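Local coordinates for protein isoaspartyl dipeptidase (PDB 7CDH) that probably hydrolyses isoaspartyl (beta-aspartyl) dipeptides as a zinc-dependent M38 metallopeptidase of the amidohydrolase family, at residues A[43-47]-A[373-377]. Sequence-based numbering, arbitrary orientation.
Sequences HEIYD and FLMKD
Tyr-46 and Lys-376 are the residues whose CA atoms come closest across the contact, 9.4 Å apart, so the segments meet through side chains. The contact joins two sheets in the beta-sandwich region that flanks the TIM barrel, as in the amidohydrolase family: 43-47 is an outermost strand of the four-stranded sheet, while 373-377, turning a corner at Leu-374, lies on a strand paired antiparallel with 364-369, where Leu-374 and Met-375 form a classic beta bulge opposite Val-367. Tyr-46 is the buried residue of the contact. With CG anti to the backbone N (chi1 -179°), its ring reaches across and takes Phe-373 over one face, Tyr-46 CG to Phe-373 CZ 4.1 Å; the two rings are oblique, planes 50° apart. Lys-376 runs past the tyrosine in the opposite sense, its CG 3.8 Å from Tyr-46 CE1, and its chain bends at chi3 (-97°) to lay CE over the centre of the Phe-373 ring. NZ forms a salt bridge with Glu-44, meeting the syn lone pair of OE1 at 2.7 Å. A water accepts from the same NZ and donates to Glu-44 OE2 over a long 3.3 Å. At the other end, Ser-366 OG bonds to both Tyr-46 OH and the backbone N of Asp-377. The phenol also donates to Asp-377 OD1 at 2.7 Å, approaching from above the carboxylate plane, while OD2 sits at the ring edge, 3.4 Å from Tyr-46 CE1.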
loop_
_atom_site.group_PDB
_atom_site.type_symbol
_atom_site.label_atom_id
_atom_site.label_comp_id
_atom_site.label_asym_id
_atom_site.label_seq_id
_atom_site.Cartn_x
_atom_site.Cartn_y
_atom_site.Cartn_z
ATOM N N HIS A 43 23.115 -45.039 29.670
ATOM C CA HIS A 43 23.881 -44.972 28.403
ATOM C C HIS A 43 23.465 -46.159 27.532
ATOM O O HIS A 43 23.173 -47.225 28.090
ATOM C CB HIS A 43 25.390 -44.909 28.698
ATOM C CG HIS A 43 25.990 -46.209 29.116
ATOM N ND1 HIS A 43 25.266 -47.187 29.779
ATOM C CD2 HIS A 43 27.242 -46.691 28.979
ATOM C CE1 HIS A 43 26.039 -48.227 30.005
ATOM N NE2 HIS A 43 27.255 -47.946 29.526
ATOM N N GLU A 44 23.391 -45.955 26.220
ATOM C CA GLU A 44 22.979 -46.989 25.248
ATOM C C GLU A 44 24.232 -47.397 24.465
ATOM O O GLU A 44 25.085 -46.531 24.218
ATOM C CB GLU A 44 21.847 -46.444 24.374
ATOM C CG GLU A 44 21.437 -47.392 23.259
ATOM C CD GLU A 44 20.163 -47.049 22.505
ATOM O OE1 GLU A 44 19.866 -47.781 21.542
ATOM O OE2 GLU A 44 19.467 -46.066 22.881
ATOM N N ILE A 45 24.339 -48.676 24.109
ATOM C CA ILE A 45 25.446 -49.225 23.279
ATOM C C ILE A 45 24.838 -49.875 22.038
ATOM O O ILE A 45 23.829 -50.573 22.179
ATOM C CB ILE A 45 26.274 -50.223 24.111
ATOM C CG1 ILE A 45 26.973 -49.497 25.269
ATOM C CG2 ILE A 45 27.244 -50.988 23.219
ATOM C CD1 ILE A 45 28.050 -50.291 25.983
ATOM N N TYR A 46 25.418 -49.651 20.865
ATOM C CA TYR A 46 24.962 -50.287 19.602
ATOM C C TYR A 46 26.155 -51.006 18.957
ATOM O O TYR A 46 27.242 -50.397 18.742
ATOM C CB TYR A 46 24.279 -49.250 18.709
ATOM C CG TYR A 46 23.757 -49.775 17.397
ATOM C CD1 TYR A 46 22.533 -50.406 17.311
ATOM C CD2 TYR A 46 24.467 -49.595 16.226
ATOM C CE1 TYR A 46 22.043 -50.886 16.104
ATOM C CE2 TYR A 46 23.991 -50.063 15.011
ATOM C CZ TYR A 46 22.772 -50.715 14.943
ATOM O OH TYR A 46 22.312 -51.177 13.734
ATOM N N ASP A 47 25.961 -52.307 18.731
ATOM C CA ASP A 47 26.946 -53.224 18.113
ATOM C C ASP A 47 26.813 -53.079 16.608
ATOM O O ASP A 47 25.912 -53.713 16.004
ATOM C CB ASP A 47 26.723 -54.687 18.515
ATOM C CG ASP A 47 27.955 -55.567 18.333
ATOM O OD1 ASP A 47 28.684 -55.367 17.336
ATOM O OD2 ASP A 47 28.188 -56.434 19.211
ATOM N N PHE A 373 17.940 -42.386 17.116
ATOM C CA PHE A 373 17.742 -43.401 16.053
ATOM C C PHE A 373 16.414 -43.100 15.378
ATOM O O PHE A 373 15.381 -43.248 16.021
ATOM C CB PHE A 373 17.753 -44.822 16.625
ATOM C CG PHE A 373 19.130 -45.344 16.934
ATOM C CD1 PHE A 373 19.860 -46.005 15.966
ATOM C CD2 PHE A 373 19.705 -45.146 18.175
ATOM C CE1 PHE A 373 21.137 -46.461 16.227
ATOM C CE2 PHE A 373 20.985 -45.600 18.434
ATOM C CZ PHE A 373 21.701 -46.243 17.454
ATOM N N LEU A 374 16.457 -42.645 14.141
ATOM C CA LEU A 374 15.267 -42.561 13.259
ATOM C C LEU A 374 14.995 -43.960 12.722
ATOM O O LEU A 374 13.827 -44.279 12.479
ATOM C CB LEU A 374 15.538 -41.577 12.115
ATOM C CG LEU A 374 15.989 -40.177 12.549
ATOM C CD1 LEU A 374 16.081 -39.256 11.339
ATOM C CD2 LEU A 374 15.037 -39.591 13.601
ATOM N N MET A 375 16.057 -44.738 12.510
ATOM C CA MET A 375 15.977 -46.145 12.039
ATOM C C MET A 375 17.088 -46.974 12.703
ATOM O O MET A 375 18.258 -46.509 12.764
ATOM C CB MET A 375 16.090 -46.247 10.519
ATOM C CG MET A 375 15.671 -47.611 10.029
ATOM S SD MET A 375 15.555 -47.755 8.235
ATOM C CE MET A 375 17.225 -47.327 7.768
ATOM N N LYS A 376 16.697 -48.121 13.261
ATOM C CA LYS A 376 17.568 -49.096 13.958
ATOM C C LYS A 376 17.288 -50.467 13.350
ATOM O O LYS A 376 16.137 -50.976 13.501
ATOM C CB LYS A 376 17.315 -49.076 15.462
ATOM C CG LYS A 376 18.467 -49.633 16.283
ATOM C CD LYS A 376 18.165 -49.847 17.743
ATOM C CE LYS A 376 18.634 -48.702 18.609
ATOM N NZ LYS A 376 17.984 -48.740 19.940
ATOM N N ASP A 377 18.265 -50.979 12.598
ATOM C CA ASP A 377 18.259 -52.356 12.047
ATOM C C ASP A 377 16.978 -52.549 11.238
ATOM O O ASP A 377 16.222 -53.483 11.556
ATOM C CB ASP A 377 18.403 -53.384 13.177
ATOM C CG ASP A 377 19.753 -53.308 13.872
ATOM O OD1 ASP A 377 20.774 -53.274 13.150
ATOM O OD2 ASP A 377 19.771 -53.232 15.123
HETATM O O HOH W 1 17.066 -46.157 20.634
#